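PDB 6IC9: PHD finger protein 3 from Homo sapiens, which reads the phosphorylated C-terminal domain of RNA polymerase II through its SPOC domain, the part present here, and regulates neuronal gene expression. Local coordinates for residues F13-F18 with T29-V34; I120-T125 with L147-I152. One frame throughout, in Å; residues are numbered along the deposited sequence.

Contact 1: F13-F18 with T29-V34; sequences FIWKGF and TKAYPV
Phe13 rests on two side chains of the neighbouring strand. The extended chain of Lys30 runs over one face of the Phe13 ring, with CE 3.8 Å from the ring centroid. This is a CH-pi contact. CB of Phe13 in turn sits over a face of the Tyr32 ring, 3.8 Å from that centroid. Phe13 CG lies between its backbone N and carbonyl carbon (chi1 62°), which turns the ring over Lys30 while CB stays on Tyr32. Ile14 divides its branches: CD1 reaches Ala31 CB at 3.7 Å, and CG2 packs on CD of Pro33. On the face shared by Trp15 and Thr29, the indole meets methyl groups with its edge. Thr29 CG2 lies 3.6 Å from Trp15 CZ3, near the ring plane, and Ala31 CB borders the same edge at CE3.

The backbones fix these positions. Ile14 N donates to Ala31 O at 2.8 Å, and Ala31 N donates to Trp15 O. Gly17 and Thr29 exchange two bonds, Gly17 N to Thr29 O at 3.0 Å and Thr29 N to Gly17 O at 2.9 Å. Gly17 N also lies over one face of the indole, offset toward the rim. Further out, Trp15 NE1 is bonded to Pro46 O, and Thr29 OG1 to Thr81 O. These bonds satisfy the polar ends of two buried residues. The pairing is that of an antiparallel beta hairpin, formed by strands 15-21 and 25-35 of the SPOC domain.

Contact 2: I120-T125 with L147-I152; sequences IPLGAT and LLLGLI
Ile120 and Leu149 stand beside each other on one face of the sheet, with Ile120 CB 4.1 Å from Leu149 CB. The longer branch of Ile120 goes on to Leu151. CG1 is anti to the carbonyl carbon (chi1 -67°), and the extended branch brings Ile120 CD1 within 3.9 Å of Leu151 CB. The two side chains run at a slant to each other, and CD1 also nears Leu151 CD2. Leu122 and Leu147 share the face of Ile120 and Leu149. Leu122 CD2 makes a loose contact with Leu149 CD2, at 4.4 Å. Pro121 and Leu148 point to the other face, where Leu148 CD2 approaches Pro121 CA at 4.3 Å.

Four backbone bonds set this register. Ile120 N donates to Leu149 O and Leu149 N to Ile120 O, each at 2.8 Å and nearly straight. Leu122 N donates to Leu147 O at 2.8 Å. The return bond, Leu147 N to Leu122 O, is longer at 3.0 Å and more bent, at 153°. Pro121 has no N-H to give, and it falls at the non-hydrogen-bonded pair with Leu148, where none is needed for this ladder.

Trp61 of helix 57-70 packs on Ile120 and Leu151. On the same face Leu140 of a loop packs on Leu122 and Leu147. Helix 85-101 meets the other face, through Phe95 and Phe98 on Pro121 and Leu94 on Leu148. Strand 73-82 continues the sheet beyond strand 147-155.

In the fold
Both contacts are antiparallel strand pairings in the same mixed sheet of the SPOC domain. They follow one another along the chain: both segments of contact 1 come before those of contact 2. Their centres are 13 Å apart, and their nearest atoms are about 5 Å apart without touching. Strand 73-82 lies between them in the sheet, pairing with strand 25-35 of contact 1 and with strand 147-155 of contact 2. Contact 1 joins strands close in sequence and is partly buried. Contact 2 is buried and brings together strands separated by a long loop region. Strand 73-82 thus joins an early strand pair to a late one in the CTD-reading domain.

Contact 1: F13-F18 with T29-V34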
ATOM      1  N   PHE A  13     -12.975  -9.299   2.401  1.00 47.03           N
ATOM      2  CA  PHE A  13     -11.564  -8.926   2.399  1.00 41.36           C
ATOM      3  C   PHE A  13     -10.773  -9.908   1.545  1.00 44.47           C
ATOM      4  O   PHE A  13     -11.074 -11.109   1.497  1.00 39.83           O
ATOM      5  CB  PHE A  13     -10.987  -8.873   3.829  1.00 37.25           C
ATOM      6  CG  PHE A  13     -11.014 -10.199   4.601  1.00 40.86           C
ATOM      7  CD1 PHE A  13      -9.983 -11.099   4.500  1.00 37.82           C
ATOM      8  CD2 PHE A  13     -12.051 -10.482   5.477  1.00 45.67           C
ATOM      9  CE1 PHE A  13      -9.998 -12.298   5.216  1.00 41.06           C
ATOM     10  CE2 PHE A  13     -12.094 -11.670   6.198  1.00 48.59           C
ATOM     11  CZ  PHE A  13     -11.054 -12.583   6.072  1.00 45.73           C
ATOM     12  N   ILE A  14      -9.738  -9.399   0.870  1.00 36.64           N
ATOM     13  CA  ILE A  14      -8.940 -10.255  -0.004  1.00 33.28           C
ATOM     14  C   ILE A  14      -7.656 -10.795   0.645  1.00 40.51           C
ATOM     15  O   ILE A  14      -6.991 -11.661   0.044  1.00 39.00           O
ATOM     16  CB  ILE A  14      -8.617  -9.519  -1.322  1.00 44.00           C
ATOM     17  CG1 ILE A  14      -7.915  -8.201  -1.035  1.00 43.55           C
ATOM     18  CG2 ILE A  14      -9.904  -9.117  -1.982  1.00 39.62           C
ATOM     19  CD1 ILE A  14      -6.420  -8.327  -0.836  1.00 43.97           C
ATOM     20  N   TRP A  15      -7.280 -10.322   1.830  1.00 34.69           N
ATOM     21  CA  TRP A  15      -6.085 -10.826   2.514  1.00 31.82           C
ATOM     22  C   TRP A  15      -6.149 -10.379   3.966  1.00 32.47           C
ATOM     23  O   TRP A  15      -6.681  -9.307   4.255  1.00 32.72           O
ATOM     24  CB  TRP A  15      -4.807 -10.286   1.859  1.00 33.95           C
ATOM     25  CG  TRP A  15      -3.508 -10.488   2.607  1.00 32.16           C
ATOM     26  CD1 TRP A  15      -2.645 -11.557   2.504  1.00 34.43           C
ATOM     27  CD2 TRP A  15      -2.904  -9.577   3.558  1.00 25.33           C
ATOM     28  NE1 TRP A  15      -1.558 -11.353   3.308  1.00 32.41           N
ATOM     29  CE2 TRP A  15      -1.669 -10.139   3.939  1.00 30.90           C
ATOM     30  CE3 TRP A  15      -3.261  -8.312   4.055  1.00 29.24           C
ATOM     31  CZ2 TRP A  15      -0.810  -9.522   4.859  1.00 33.53           C
ATOM     32  CZ3 TRP A  15      -2.383  -7.675   4.992  1.00 29.13           C
ATOM     33  CH2 TRP A  15      -1.183  -8.299   5.383  1.00 31.47           C
ATOM     34  N   LYS A  16      -5.649 -11.222   4.871  1.00 28.51           N
ATOM     35  CA  LYS A  16      -5.567 -10.881   6.296  1.00 31.19           C
ATOM     36  C   LYS A  16      -4.179 -11.260   6.750  1.00 28.49           C
ATOM     37  O   LYS A  16      -3.718 -12.381   6.491  1.00 31.41           O
ATOM     38  CB  LYS A  16      -6.610 -11.628   7.165  1.00 30.03           C
ATOM     39  CG  LYS A  16      -6.582 -11.253   8.650  1.00 36.89           C
ATOM     40  CD  LYS A  16      -7.433 -12.300   9.417  1.00 42.73           C
ATOM     41  CE  LYS A  16      -7.404 -12.122  10.899  1.00 46.88           C
ATOM     42  NZ  LYS A  16      -8.059 -13.301  11.606  1.00 46.11           N
ATOM     43  N   GLY A  17      -3.470 -10.329   7.350  1.00 27.70           N
ATOM     44  CA  GLY A  17      -2.101 -10.634   7.710  1.00 30.18           C
ATOM     45  C   GLY A  17      -1.533  -9.475   8.491  1.00 30.39           C
ATOM     46  O   GLY A  17      -2.264  -8.565   8.866  1.00 31.13           O
ATOM     47  N   PHE A  18      -0.234  -9.539   8.768  1.00 27.11           N
ATOM     48  CA  PHE A  18       0.420  -8.481   9.540  1.00 24.23           C
ATOM     49  C   PHE A  18       1.004  -7.435   8.592  1.00 29.71           C
ATOM     50  O   PHE A  18       1.479  -7.756   7.501  1.00 28.81           O
ATOM     51  CB  PHE A  18       1.572  -9.042  10.379  1.00 28.29           C
ATOM     52  CG  PHE A  18       1.098  -9.797  11.562  1.00 28.99           C
ATOM     53  CD1 PHE A  18       0.699 -11.122  11.411  1.00 33.39           C
ATOM     54  CD2 PHE A  18       0.921  -9.164  12.798  1.00 29.52           C
ATOM     55  CE1 PHE A  18       0.217 -11.858  12.530  1.00 34.71           C
ATOM     56  CE2 PHE A  18       0.447  -9.918  13.936  1.00 31.63           C
ATOM     57  CZ  PHE A  18       0.065 -11.249  13.772  1.00 32.35           C
ATOM     58  N   THR A  29      -4.203  -6.812  10.031  1.00 27.01           N
ATOM     59  CA  THR A  29      -5.025  -5.956   9.197  1.00 25.12           C
ATOM     60  C   THR A  29      -5.707  -6.827   8.147  1.00 28.89           C
ATOM     61  O   THR A  29      -5.185  -7.859   7.753  1.00 29.05           O
ATOM     62  CB  THR A  29      -4.157  -4.843   8.566  1.00 30.83           C
ATOM     63  OG1 THR A  29      -4.970  -4.029   7.724  1.00 33.66           O
ATOM     64  CG2 THR A  29      -3.077  -5.463   7.689  1.00 32.80           C
ATOM     65  N   LYS A  30      -6.856  -6.367   7.643  1.00 32.53           N
ATOM     66  CA  LYS A  30      -7.487  -6.974   6.489  1.00 28.09           C
ATOM     67  C   LYS A  30      -7.379  -5.974   5.343  1.00 29.01           C
ATOM     68  O   LYS A  30      -7.491  -4.768   5.582  1.00 31.30           O
ATOM     69  CB  LYS A  30      -8.958  -7.276   6.773  1.00 29.72           C
ATOM     70  CG  LYS A  30      -9.166  -8.577   7.630  1.00 34.34           C
ATOM     71  CD  LYS A  30     -10.622  -8.613   8.151  1.00 38.92           C
ATOM     72  CE  LYS A  30     -10.917  -9.956   8.884  1.00 44.47           C
ATOM     73  NZ  LYS A  30     -12.285  -9.922   9.551  1.00 43.86           N
ATOM     74  N   ALA A  31      -7.131  -6.473   4.138  1.00 28.01           N
ATOM     75  CA  ALA A  31      -7.093  -5.630   2.917  1.00 29.53           C
ATOM     76  C   ALA A  31      -8.378  -5.811   2.122  1.00 28.78           C
ATOM     77  O   ALA A  31      -8.838  -6.943   1.932  1.00 32.78           O
ATOM     78  CB  ALA A  31      -5.910  -6.024   2.025  1.00 29.44           C
ATOM     79  N   TYR A  32      -8.943  -4.700   1.637  1.00 31.06           N
ATOM     80  CA  TYR A  32     -10.128  -4.659   0.800  1.00 29.43           C
ATOM     81  C   TYR A  32      -9.776  -3.999  -0.517  1.00 29.39           C
ATOM     82  O   TYR A  32      -9.001  -3.034  -0.538  1.00 27.07           O
ATOM     83  CB  TYR A  32     -11.256  -3.851   1.442  1.00 27.08           C
ATOM     84  CG  TYR A  32     -11.720  -4.541   2.736  1.00 31.34           C
ATOM     85  CD1 TYR A  32     -11.079  -4.308   3.931  1.00 33.74           C
ATOM     86  CD2 TYR A  32     -12.761  -5.493   2.710  1.00 36.99           C
ATOM     87  CE1 TYR A  32     -11.483  -4.978   5.109  1.00 35.82           C
ATOM     88  CE2 TYR A  32     -13.157  -6.157   3.862  1.00 40.32           C
ATOM     89  CZ  TYR A  32     -12.527  -5.888   5.047  1.00 40.09           C
ATOM     90  OH  TYR A  32     -12.925  -6.553   6.177  1.00 42.72           O
ATOM     91  N   PRO A  33     -10.400  -4.431  -1.605  1.00 29.97           N
ATOM     92  CA  PRO A  33     -10.102  -3.820  -2.917  1.00 32.71           C
ATOM     93  C   PRO A  33     -10.568  -2.390  -3.010  1.00 30.50           C
ATOM     94  O   PRO A  33     -11.594  -1.988  -2.446  1.00 32.44           O
ATOM     95  CB  PRO A  33     -10.858  -4.716  -3.917  1.00 35.79           C
ATOM     96  CG  PRO A  33     -11.761  -5.522  -3.125  1.00 38.74           C
ATOM     97  CD  PRO A  33     -11.174  -5.677  -1.753  1.00 33.22           C
ATOM     98  N   VAL A  34      -9.764  -1.593  -3.706  1.00 28.01           N
ATOM     99  CA  VAL A  34     -10.076  -0.210  -3.986  1.00 27.42           C
ATOM    100  C   VAL A  34     -10.086   0.035  -5.491  1.00 31.03           C
ATOM    101  O   VAL A  34     -11.056   0.561  -6.043  1.00 34.71           O
ATOM    102  CB  VAL A  34      -9.070   0.749  -3.293  1.00 27.77           C
ATOM    103  CG1 VAL A  34      -9.399   2.136  -3.710  1.00 27.76           C
ATOM    104  CG2 VAL A  34      -9.149   0.661  -1.723  1.00 27.56           C
TER

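Contact 2: I120-T125 with L147-I152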
ATOM      1  N   ILE A 120       0.635   3.897   1.590  1.00 25.07           N
ATOM      2  CA  ILE A 120       0.297   5.293   1.380  1.00 25.59           C
ATOM      3  C   ILE A 120      -0.632   5.756   2.504  1.00 24.58           C
ATOM      4  O   ILE A 120      -1.720   5.208   2.663  1.00 26.59           O
ATOM      5  CB  ILE A 120      -0.369   5.471   0.008  1.00 23.32           C
ATOM      6  CG1 ILE A 120       0.663   5.171  -1.083  1.00 30.10           C
ATOM      7  CG2 ILE A 120      -0.943   6.944  -0.096  1.00 26.10           C
ATOM      8  CD1 ILE A 120       0.057   5.183  -2.522  1.00 31.62           C
ATOM      9  N   PRO A 121      -0.274   6.774   3.274  1.00 23.97           N
ATOM     10  CA  PRO A 121      -1.242   7.337   4.221  1.00 25.16           C
ATOM     11  C   PRO A 121      -2.186   8.283   3.482  1.00 29.63           C
ATOM     12  O   PRO A 121      -1.744   9.179   2.757  1.00 35.64           O
ATOM     13  CB  PRO A 121      -0.358   8.085   5.217  1.00 27.60           C
ATOM     14  CG  PRO A 121       0.836   8.509   4.410  1.00 27.74           C
ATOM     15  CD  PRO A 121       1.067   7.385   3.411  1.00 26.38           C
ATOM     16  N   LEU A 122      -3.479   8.052   3.611  1.00 26.72           N
ATOM     17  CA  LEU A 122      -4.473   8.968   3.022  1.00 30.65           C
ATOM     18  C   LEU A 122      -5.294   9.561   4.150  1.00 29.83           C
ATOM     19  O   LEU A 122      -6.094   8.851   4.771  1.00 28.68           O
ATOM     20  CB  LEU A 122      -5.366   8.248   2.038  1.00 31.03           C
ATOM     21  CG  LEU A 122      -6.442   9.156   1.416  1.00 32.43           C
ATOM     22  CD1 LEU A 122      -5.728  10.033   0.379  1.00 36.28           C
ATOM     23  CD2 LEU A 122      -7.507   8.295   0.776  1.00 34.65           C
ATOM     24  N   GLY A 123      -5.064  10.841   4.447  1.00 32.00           N
ATOM     25  CA  GLY A 123      -5.844  11.511   5.478  1.00 29.39           C
ATOM     26  C   GLY A 123      -7.321  11.596   5.128  1.00 35.41           C
ATOM     27  O   GLY A 123      -7.702  11.624   3.955  1.00 36.12           O
ATOM     28  N   ALA A 124      -8.158  11.566   6.171  1.00 32.55           N
ATOM     29  CA  ALA A 124      -9.616  11.574   5.987  1.00 35.35           C
ATOM     30  C   ALA A 124     -10.080  12.775   5.143  1.00 43.87           C
ATOM     31  O   ALA A 124     -11.006  12.648   4.341  1.00 41.86           O
ATOM     32  CB  ALA A 124     -10.315  11.582   7.355  1.00 35.75           C
ATOM     33  N   THR A 125      -9.447  13.939   5.315  1.00 44.37           N
ATOM     34  CA  THR A 125      -9.762  15.125   4.524  1.00 55.29           C
ATOM     35  C   THR A 125      -8.765  15.342   3.391  1.00 56.60           C
ATOM     36  O   THR A 125      -8.668  16.454   2.861  1.00 61.18           O
ATOM     37  CB  THR A 125      -9.821  16.375   5.412  1.00 51.87           C
ATOM     38  OG1 THR A 125      -8.530  16.638   5.983  1.00 58.74           O
ATOM     39  CG2 THR A 125     -10.780  16.162   6.556  1.00 53.71           C
ATOM     40  N   LEU A 147      -6.590   6.541   6.565  1.00 28.19           N
ATOM     41  CA  LEU A 147      -6.460   5.204   6.001  1.00 25.37           C
ATOM     42  C   LEU A 147      -5.027   4.966   5.563  1.00 26.44           C
ATOM     43  O   LEU A 147      -4.337   5.890   5.104  1.00 27.02           O
ATOM     44  CB  LEU A 147      -7.323   5.027   4.718  1.00 30.23           C
ATOM     45  CG  LEU A 147      -8.822   4.875   4.952  1.00 28.77           C
ATOM     46  CD1 LEU A 147      -9.486   4.825   3.589  1.00 30.04           C
ATOM     47  CD2 LEU A 147      -9.024   3.547   5.760  1.00 31.27           C
ATOM     48  N   LEU A 148      -4.629   3.698   5.614  1.00 27.35           N
ATOM     49  CA  LEU A 148      -3.415   3.203   4.960  1.00 22.74           C
ATOM     50  C   LEU A 148      -3.878   2.473   3.719  1.00 25.21           C
ATOM     51  O   LEU A 148      -4.711   1.551   3.812  1.00 25.40           O
ATOM     52  CB  LEU A 148      -2.650   2.219   5.882  1.00 22.04           C
ATOM     53  CG  LEU A 148      -1.967   2.903   7.078  1.00 22.43           C
ATOM     54  CD1 LEU A 148      -1.426   1.816   8.022  1.00 24.95           C
ATOM     55  CD2 LEU A 148      -0.794   3.825   6.641  1.00 26.90           C
ATOM     56  N   LEU A 149      -3.391   2.913   2.545  1.00 25.45           N
ATOM     57  CA  LEU A 149      -3.604   2.224   1.289  1.00 23.98           C
ATOM     58  C   LEU A 149      -2.362   1.430   0.923  1.00 26.75           C
ATOM     59  O   LEU A 149      -1.250   1.821   1.260  1.00 26.40           O
ATOM     60  CB  LEU A 149      -3.856   3.311   0.212  1.00 27.48           C
ATOM     61  CG  LEU A 149      -5.281   3.752  -0.168  1.00 38.73           C
ATOM     62  CD1 LEU A 149      -6.260   3.899   0.966  1.00 34.39           C
ATOM     63  CD2 LEU A 149      -5.241   5.015  -1.105  1.00 31.62           C
ATOM     64  N   GLY A 150      -2.546   0.352   0.176  1.00 24.84           N
ATOM     65  CA  GLY A 150      -1.448  -0.363  -0.445  1.00 24.61           C
ATOM     66  C   GLY A 150      -1.530  -0.166  -1.954  1.00 26.39           C
ATOM     67  O   GLY A 150      -2.549  -0.466  -2.570  1.00 26.95           O
ATOM     68  N   LEU A 151      -0.436   0.300  -2.531  1.00 21.68           N
ATOM     69  CA  LEU A 151      -0.276   0.414  -3.991  1.00 23.35           C
ATOM     70  C   LEU A 151       0.581  -0.751  -4.413  1.00 24.10           C
ATOM     71  O   LEU A 151       1.747  -0.818  -4.031  1.00 25.63           O
ATOM     72  CB  LEU A 151       0.394   1.754  -4.318  1.00 27.03           C
ATOM     73  CG  LEU A 151       0.868   1.925  -5.749  1.00 28.23           C
ATOM     74  CD1 LEU A 151      -0.337   1.837  -6.614  1.00 26.84           C
ATOM     75  CD2 LEU A 151       1.538   3.334  -5.844  1.00 30.10           C
ATOM     76  N   ILE A 152       0.014  -1.684  -5.189  1.00 25.06           N
ATOM     77  CA  ILE A 152       0.675  -2.944  -5.489  1.00 27.31           C
ATOM     78  C   ILE A 152       0.946  -3.028  -6.994  1.00 30.55           C
ATOM     79  O   ILE A 152       0.011  -2.962  -7.810  1.00 28.82           O
ATOM     80  CB  ILE A 152      -0.174  -4.145  -5.016  1.00 30.41           C
ATOM     81  CG1 ILE A 152      -0.607  -3.892  -3.552  1.00 30.24           C
ATOM     82  CG2 ILE A 152       0.612  -5.441  -5.122  1.00 28.84           C
ATOM     83  CD1 ILE A 152      -1.612  -4.934  -3.062  1.00 29.87           C
TER